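Local coordinates for membrane-associated protein VP24 (Marburg virus - Musoke, Kenya, 1980, PDB 4OR8) that may act as a minor matrix protein, with a role in assembly of the viral nucleocapsid and in virion budding, at residues Val60-Asn65 and Leu243-Gln248; Ile110-Ala115 and Ala169-Phe174. All blocks are in the same frame, centred on the assembly; numbering follows the deposited sequence.

Contact 1 of 2, residues Val60-Asn65 and Leu243-Gln248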
ATOM      1  N   VAL B  60      -3.569  16.088  -6.164  1.00 17.29           N
ATOM      2  CA  VAL B  60      -2.530  16.327  -5.176  1.00 24.06           C
ATOM      3  C   VAL B  60      -1.979  14.982  -4.716  1.00 20.24           C
ATOM      4  O   VAL B  60      -2.645  14.242  -3.997  1.00 27.95           O
ATOM      5  CB  VAL B  60      -3.055  17.107  -3.956  1.00 30.09           C
ATOM      6  CG1 VAL B  60      -1.928  17.355  -2.966  1.00 23.62           C
ATOM      7  CG2 VAL B  60      -3.678  18.422  -4.392  1.00 20.07           C
ATOM      8  N   PHE B  61      -0.766  14.661  -5.144  1.00 20.21           N
ATOM      9  CA  PHE B  61      -0.166  13.382  -4.796  1.00 22.99           C
ATOM     10  C   PHE B  61       0.632  13.459  -3.498  1.00 22.84           C
ATOM     11  O   PHE B  61       1.420  14.380  -3.300  1.00 25.57           O
ATOM     12  CB  PHE B  61       0.723  12.878  -5.935  1.00 18.49           C
ATOM     13  CG  PHE B  61      -0.030  12.548  -7.191  1.00 21.88           C
ATOM     14  CD1 PHE B  61      -0.844  11.431  -7.251  1.00 20.88           C
ATOM     15  CD2 PHE B  61       0.084  13.349  -8.316  1.00 28.14           C
ATOM     16  CE1 PHE B  61      -1.537  11.119  -8.406  1.00 23.73           C
ATOM     17  CE2 PHE B  61      -0.606  13.044  -9.476  1.00 18.53           C
ATOM     18  CZ  PHE B  61      -1.416  11.926  -9.520  1.00 25.64           C
ATOM     19  N   HIS B  62       0.418  12.487  -2.619  1.00 22.19           N
ATOM     20  CA  HIS B  62       1.179  12.382  -1.382  1.00 19.24           C
ATOM     21  C   HIS B  62       2.144  11.205  -1.452  1.00 24.98           C
ATOM     22  O   HIS B  62       1.739  10.053  -1.305  1.00 29.85           O
ATOM     23  CB  HIS B  62       0.240  12.220  -0.191  1.00 21.43           C
ATOM     24  CG  HIS B  62      -0.741  13.339  -0.040  1.00 36.18           C
ATOM     25  ND1 HIS B  62      -1.899  13.417  -0.784  1.00 39.66           N
ATOM     26  CD2 HIS B  62      -0.737  14.427   0.765  1.00 36.06           C
ATOM     27  CE1 HIS B  62      -2.567  14.504  -0.443  1.00 36.23           C
ATOM     28  NE2 HIS B  62      -1.884  15.135   0.497  1.00 39.70           N
ATOM     29  N   ILE B  63       3.421  11.506  -1.671  1.00 22.24           N
ATOM     30  CA  ILE B  63       4.440  10.477  -1.862  1.00 23.47           C
ATOM     31  C   ILE B  63       5.263  10.256  -0.603  1.00 28.21           C
ATOM     32  O   ILE B  63       5.962  11.162  -0.155  1.00 26.50           O
ATOM     33  CB  ILE B  63       5.423  10.852  -2.988  1.00 24.99           C
ATOM     34  CG1 ILE B  63       4.685  11.473  -4.173  1.00 18.16           C
ATOM     35  CG2 ILE B  63       6.238   9.638  -3.410  1.00 20.73           C
ATOM     36  CD1 ILE B  63       3.627  10.588  -4.751  1.00 23.83           C
ATOM     37  N   PRO B  64       5.189   9.042  -0.037  1.00 35.11           N
ATOM     38  CA  PRO B  64       5.967   8.637   1.140  1.00 25.08           C
ATOM     39  C   PRO B  64       7.403   8.235   0.802  1.00 33.87           C
ATOM     40  O   PRO B  64       7.714   7.923  -0.349  1.00 30.17           O
ATOM     41  CB  PRO B  64       5.207   7.407   1.658  1.00 22.91           C
ATOM     42  CG  PRO B  64       3.907   7.378   0.906  1.00 26.59           C
ATOM     43  CD  PRO B  64       4.189   8.028  -0.401  1.00 26.38           C
ATOM     44  N   ASN B  65       8.259   8.231   1.820  1.00 43.22           N
ATOM     45  CA  ASN B  65       9.651   7.806   1.694  1.00 41.62           C
ATOM     46  C   ASN B  65       9.805   6.292   1.751  1.00 44.76           C
ATOM     47  O   ASN B  65      10.916   5.776   1.874  1.00 59.79           O
ATOM     48  CB  ASN B  65      10.485   8.423   2.818  1.00 46.13           C
ATOM     49  CG  ASN B  65      11.017   9.794   2.465  1.00 54.78           C
ATOM     50  OD1 ASN B  65      11.732   9.956   1.479  1.00 57.58           O
ATOM     51  ND2 ASN B  65      10.671  10.792   3.274  1.00 47.32           N
ATOM     52  N   LEU B 243      -1.791   6.077  -5.225  1.00 27.01           N
ATOM     53  CA  LEU B 243      -2.760   5.922  -6.304  1.00 19.87           C
ATOM     54  C   LEU B 243      -4.164   5.607  -5.795  1.00 18.81           C
ATOM     55  O   LEU B 243      -5.153   5.941  -6.446  1.00 20.87           O
ATOM     56  CB  LEU B 243      -2.296   4.838  -7.278  1.00 17.23           C
ATOM     57  CG  LEU B 243      -0.876   5.021  -7.811  1.00 18.53           C
ATOM     58  CD1 LEU B 243      -0.485   3.873  -8.715  1.00 15.28           C
ATOM     59  CD2 LEU B 243      -0.749   6.345  -8.547  1.00 26.94           C
ATOM     60  N   ARG B 244      -4.252   4.969  -4.633  1.00 18.71           N
ATOM     61  CA  ARG B 244      -5.550   4.587  -4.080  1.00 25.51           C
ATOM     62  C   ARG B 244      -6.374   5.814  -3.705  1.00 22.58           C
ATOM     63  O   ARG B 244      -7.603   5.797  -3.760  1.00 26.73           O
ATOM     64  CB  ARG B 244      -5.376   3.671  -2.870  1.00 26.28           C
ATOM     65  CG  ARG B 244      -6.680   3.137  -2.319  1.00 16.09           C
ATOM     66  CD  ARG B 244      -6.440   2.118  -1.231  1.00 28.05           C
ATOM     67  NE  ARG B 244      -5.792   0.911  -1.733  1.00 32.16           N
ATOM     68  CZ  ARG B 244      -6.414  -0.033  -2.434  1.00 27.59           C
ATOM     69  NH1 ARG B 244      -7.699   0.099  -2.735  1.00 29.10           N
ATOM     70  NH2 ARG B 244      -5.751  -1.102  -2.843  1.00 29.03           N
ATOM     71  N   GLU B 245      -5.681   6.883  -3.335  1.00 34.85           N
ATOM     72  CA  GLU B 245      -6.318   8.156  -3.033  1.00 35.59           C
ATOM     73  C   GLU B 245      -7.065   8.710  -4.249  1.00 30.46           C
ATOM     74  O   GLU B 245      -8.027   9.458  -4.105  1.00 35.22           O
ATOM     75  CB  GLU B 245      -5.262   9.157  -2.557  1.00 31.06           C
ATOM     76  CG  GLU B 245      -5.804  10.526  -2.181  1.00 35.74           C
ATOM     77  CD  GLU B 245      -4.729  11.438  -1.627  1.00 40.92           C
ATOM     78  OE1 GLU B 245      -3.620  10.942  -1.329  1.00 37.24           O
ATOM     79  OE2 GLU B 245      -4.995  12.652  -1.487  1.00 42.43           O
ATOM     80  N   HIS B 246      -6.624   8.326  -5.445  1.00 33.35           N
ATOM     81  CA  HIS B 246      -7.191   8.866  -6.678  1.00 46.24           C
ATOM     82  C   HIS B 246      -7.669   7.785  -7.647  1.00 37.66           C
ATOM     83  O   HIS B 246      -7.560   7.948  -8.859  1.00 33.43           O
ATOM     84  CB  HIS B 246      -6.163   9.754  -7.383  1.00 25.54           C
ATOM     85  CG  HIS B 246      -5.566  10.803  -6.497  1.00 35.00           C
ATOM     86  ND1 HIS B 246      -6.254  11.935  -6.116  1.00 28.15           N
ATOM     87  CD2 HIS B 246      -4.345  10.890  -5.917  1.00 31.70           C
ATOM     88  CE1 HIS B 246      -5.481  12.674  -5.339  1.00 35.22           C
ATOM     89  NE2 HIS B 246      -4.319  12.063  -5.203  1.00 27.14           N
ATOM     90  N   SER B 247      -8.205   6.690  -7.113  1.00 34.60           N
ATOM     91  CA  SER B 247      -8.609   5.560  -7.945  1.00 27.04           C
ATOM     92  C   SER B 247     -10.120   5.356  -7.946  1.00 41.79           C
ATOM     93  O   SER B 247     -10.656   4.642  -8.791  1.00 40.88           O
ATOM     94  CB  SER B 247      -7.917   4.278  -7.477  1.00 24.38           C
ATOM     95  OG  SER B 247      -8.316   3.937  -6.160  1.00 25.45           O
ATOM     96  N   GLN B 248     -10.801   5.977  -6.991  1.00 41.67           N
ATOM     97  CA  GLN B 248     -12.248   5.848  -6.885  1.00 32.90           C
ATOM     98  C   GLN B 248     -12.937   7.184  -7.132  1.00 38.74           C
ATOM     99  O   GLN B 248     -12.768   7.793  -8.187  1.00 42.68           O
ATOM    100  CB  GLN B 248     -12.635   5.298  -5.510  1.00 42.63           C
ATOM    101  CG  GLN B 248     -12.142   3.882  -5.235  1.00 46.05           C
ATOM    102  CD  GLN B 248     -12.951   2.823  -5.965  1.00 52.29           C
ATOM    103  OE1 GLN B 248     -12.831   2.657  -7.179  1.00 58.05           O
ATOM    104  NE2 GLN B 248     -13.785   2.100  -5.222  1.00 46.55           N
TER
HETATM  105  O   HOH W   1      -1.872  10.872  -3.455  1.00 14.63           O
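Glu245 and His246, in the C-terminal segment 243-248, reach over to the edge strand 59-64 of a three-stranded antiparallel sheet and join the C-terminal part of the VP24 pyramidal fold to its N-terminal part. Before them, Leu243 lies buried and packs on Met178 of helix 161-178. Glu245 sends an extended side chain toward the strand, CG anti to the backbone N (chi1 -179°), and its carboxylate meets the imidazole of His62. The bond from His62 ND1 to Glu245 OE1 is weak, 3.1 Å long and bent to 131° at the hydrogen. The imidazole and carboxylate planes are 25° apart, and the two side chains cross at about a right angle. On its other nitrogen, His62 NE2 makes a weak hydrogen bond to Glu82 of the second subunit, while Trp83 of that subunit meets its ring, so this contact borders the second subunit of the assembly. His246 comes next, its backbone N bonded to Leu243 O. Its ring lies obliquely beside that of Phe61, His246 CD2 3.8 Å from Phe61 CE1, and has Glu245 CG above one face, toward the rim; Phe59 adds an edge-to-face partner. A water accepts from His62 N and, weakly, from His246 NE2, and may donate to Glu245 OE1. Val60 O lies close to the ring plane of His246, whose NE2 donates to it at 3.0 Å from above the Val60 carbonyl plane.

Contact 2 of 2, residues Ile110-Ala115 and Ala169-Phe174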
ATOM      1  N   ILE B 110       6.642   8.824 -14.281  1.00 20.70           N
ATOM      2  CA  ILE B 110       6.671   7.833 -15.349  1.00 18.40           C
ATOM      3  C   ILE B 110       5.309   7.166 -15.501  1.00 16.49           C
ATOM      4  O   ILE B 110       4.818   6.971 -16.612  1.00 18.83           O
ATOM      5  CB  ILE B 110       7.744   6.761 -15.072  1.00 19.35           C
ATOM      6  CG1 ILE B 110       9.142   7.369 -15.207  1.00 21.37           C
ATOM      7  CG2 ILE B 110       7.591   5.579 -16.012  1.00 18.94           C
ATOM      8  CD1 ILE B 110      10.260   6.390 -14.941  1.00 21.38           C
ATOM      9  N   LEU B 111       4.700   6.832 -14.370  1.00 19.35           N
ATOM     10  CA  LEU B 111       3.407   6.166 -14.354  1.00 17.20           C
ATOM     11  C   LEU B 111       2.345   7.069 -14.980  1.00 17.94           C
ATOM     12  O   LEU B 111       1.496   6.612 -15.745  1.00 19.65           O
ATOM     13  CB  LEU B 111       3.038   5.790 -12.917  1.00 20.07           C
ATOM     14  CG  LEU B 111       1.976   4.715 -12.676  1.00 23.42           C
ATOM     15  CD1 LEU B 111       2.168   4.104 -11.300  1.00 17.88           C
ATOM     16  CD2 LEU B 111       0.581   5.300 -12.800  1.00 28.39           C
ATOM     17  N   LEU B 112       2.409   8.356 -14.663  1.00 16.63           N
ATOM     18  CA  LEU B 112       1.476   9.324 -15.226  0.58 16.62           C
ATOM     19  C   LEU B 112       1.645   9.449 -16.735  1.00 19.55           C
ATOM     20  O   LEU B 112       0.665   9.601 -17.466  1.00 22.95           O
ATOM     21  CB  LEU B 112       1.633  10.688 -14.553  0.58 15.16           C
ATOM     22  CG  LEU B 112       0.849  10.856 -13.253  0.58 14.84           C
ATOM     23  CD1 LEU B 112       1.115  12.212 -12.632  0.58 20.61           C
ATOM     24  CD2 LEU B 112      -0.631  10.682 -13.522  0.58 18.46           C
ATOM     25  N   GLY B 113       2.888   9.381 -17.201  1.00 20.58           N
ATOM     26  CA  GLY B 113       3.168   9.443 -18.623  1.00 19.32           C
ATOM     27  C   GLY B 113       2.485   8.310 -19.364  1.00 19.41           C
ATOM     28  O   GLY B 113       1.950   8.495 -20.456  1.00 18.20           O
ATOM     29  N   VAL B 114       2.502   7.130 -18.757  1.00 19.07           N
ATOM     30  CA  VAL B 114       1.829   5.964 -19.312  1.00 18.60           C
ATOM     31  C   VAL B 114       0.312   6.157 -19.350  1.00 19.42           C
ATOM     32  O   VAL B 114      -0.336   5.841 -20.348  1.00 22.78           O
ATOM     33  CB  VAL B 114       2.179   4.692 -18.507  1.00 18.26           C
ATOM     34  CG1 VAL B 114       1.315   3.516 -18.939  1.00 22.10           C
ATOM     35  CG2 VAL B 114       3.649   4.361 -18.667  1.00 19.13           C
ATOM     36  N   ALA B 115      -0.239   6.687 -18.260  1.00 19.70           N
ATOM     37  CA  ALA B 115      -1.681   6.892 -18.126  1.00 17.65           C
ATOM     38  C   ALA B 115      -2.219   7.821 -19.207  1.00 28.56           C
ATOM     39  O   ALA B 115      -3.309   7.609 -19.737  1.00 30.76           O
ATOM     40  CB  ALA B 115      -2.008   7.443 -16.756  1.00 15.46           C
ATOM     41  N   ALA B 169     -10.476  12.573 -15.505  1.00 16.82           N
ATOM     42  CA  ALA B 169     -11.295  11.372 -15.354  1.00 12.09           C
ATOM     43  C   ALA B 169     -10.600  10.138 -15.927  1.00 20.93           C
ATOM     44  O   ALA B 169     -10.721   9.033 -15.390  1.00 19.88           O
ATOM     45  CB  ALA B 169     -12.649  11.570 -16.013  1.00 16.02           C
ATOM     46  N   GLY B 170      -9.873  10.336 -17.021  1.00 18.79           N
ATOM     47  CA  GLY B 170      -9.130   9.263 -17.654  1.00 13.76           C
ATOM     48  C   GLY B 170      -7.991   8.730 -16.807  1.00 19.43           C
ATOM     49  O   GLY B 170      -7.782   7.519 -16.743  1.00 20.74           O
ATOM     50  N   VAL B 171      -7.257   9.632 -16.160  1.00 17.57           N
ATOM     51  CA  VAL B 171      -6.129   9.252 -15.317  1.00 16.18           C
ATOM     52  C   VAL B 171      -6.603   8.492 -14.082  1.00 18.56           C
ATOM     53  O   VAL B 171      -5.991   7.498 -13.682  1.00 17.34           O
ATOM     54  CB  VAL B 171      -5.294  10.483 -14.897  1.00 21.04           C
ATOM     55  CG1 VAL B 171      -4.239  10.095 -13.879  1.00 14.83           C
ATOM     56  CG2 VAL B 171      -4.648  11.120 -16.114  1.00 12.36           C
ATOM     57  N   LYS B 172      -7.701   8.954 -13.488  1.00 16.42           N
ATOM     58  CA  LYS B 172      -8.307   8.258 -12.357  1.00 21.06           C
ATOM     59  C   LYS B 172      -8.741   6.861 -12.781  1.00 27.70           C
ATOM     60  O   LYS B 172      -8.595   5.894 -12.030  1.00 26.10           O
ATOM     61  CB  LYS B 172      -9.507   9.035 -11.812  1.00 20.53           C
ATOM     62  CG  LYS B 172      -9.147  10.327 -11.098  1.00 31.29           C
ATOM     63  CD  LYS B 172     -10.388  11.118 -10.703  1.00 32.23           C
ATOM     64  CE  LYS B 172     -11.161  10.439  -9.582  1.00 36.02           C
ATOM     65  NZ  LYS B 172     -10.397  10.417  -8.305  1.00 48.97           N
ATOM     66  N   ASN B 173      -9.270   6.765 -13.996  1.00 18.22           N
ATOM     67  CA  ASN B 173      -9.700   5.489 -14.547  1.00 16.52           C
ATOM     68  C   ASN B 173      -8.533   4.526 -14.725  1.00 19.84           C
ATOM     69  O   ASN B 173      -8.656   3.330 -14.456  1.00 19.45           O
ATOM     70  CB  ASN B 173     -10.429   5.705 -15.874  1.00 26.03           C
ATOM     71  CG  ASN B 173     -10.813   4.405 -16.549  1.00 19.95           C
ATOM     72  OD1 ASN B 173     -10.195   4.000 -17.531  1.00 27.84           O
ATOM     73  ND2 ASN B 173     -11.838   3.744 -16.026  1.00 19.89           N
ATOM     74  N   PHE B 174      -7.397   5.053 -15.170  1.00 18.78           N
ATOM     75  CA  PHE B 174      -6.205   4.234 -15.349  1.00 21.71           C
ATOM     76  C   PHE B 174      -5.667   3.750 -14.010  1.00 17.86           C
ATOM     77  O   PHE B 174      -5.216   2.614 -13.890  1.00 24.72           O
ATOM     78  CB  PHE B 174      -5.121   5.007 -16.096  1.00 19.09           C
ATOM     79  CG  PHE B 174      -3.864   4.217 -16.325  1.00 18.24           C
ATOM     80  CD1 PHE B 174      -3.762   3.357 -17.405  1.00 25.49           C
ATOM     81  CD2 PHE B 174      -2.784   4.336 -15.465  1.00 17.79           C
ATOM     82  CE1 PHE B 174      -2.609   2.631 -17.624  1.00 28.68           C
ATOM     83  CE2 PHE B 174      -1.628   3.613 -15.677  1.00 21.73           C
ATOM     84  CZ  PHE B 174      -1.539   2.758 -16.760  1.00 26.24           C
TER
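Ala115 sits over one face of the Phe174 ring, where two helices of the VP24 core cross. Its CA lies 3.9 Å from the ring centroid and 13° off the ring normal, a CH-pi contact centred on the ring, while the methyl leans toward one side: Ala115 CB is 3.5 Å from Phe174 CD2. Two more residues of helix 104-115 complete this first shell. At the rim, near the ring plane, Leu111 CD2 stands 4.0 Å from Phe174 CE2. The far end of the ring, Phe174 CZ, meets Val114 CG1 at 3.7 Å. One turn earlier on helix 161-178, Val171 makes a second, smaller touch, which is provisional: in one of the two conformers modelled for Leu112, its CD2 comes 3.7 Å from Val171 CG1. The contacts across the interface are apolar, and no hydrogen bond links the segments.

Phe174 has CG anti to the backbone N (chi1 180°), which extends the ring from its own helix to the other. Ala115, with only a methyl for a side chain, is consistent with its CA lying 5.8 Å from the CA of Val171, the closest CA pair of the two segments. The axes of the short segments stay 10.0 Å apart and run at 112° to each other, closer to perpendicular than to antiparallel.

Further out, Gly113 O accepts a hydrogen bond from Ser137 OG of helix 127-142. Strand 59-64 borders the pair through Phe59 on Val171, and strand 210-221 lies against helix 104-115 through Val213, which touches both Ile110 and Leu111.

The centres of the two contacts lie about 12 Å apart, and along the chain contact 2 is nested within the loop that contact 1 closes: strand 59-64 comes first, then helix 104-115, helix 161-178 and finally helix 240-244. They touch directly where Leu243 packs on Leu111, where Lys172 lies against the backbone of His246 and, in the Leu112 conformer given, where Phe61 meets Leu112. Phe175 of helix 161-178 bridges them, reached by Phe61 and Leu243 from one contact and by Leu111 from the other. N-terminal strand, central helices and C-terminal segment are so packed into one body, with the His62 side of contact 1 facing the second subunit.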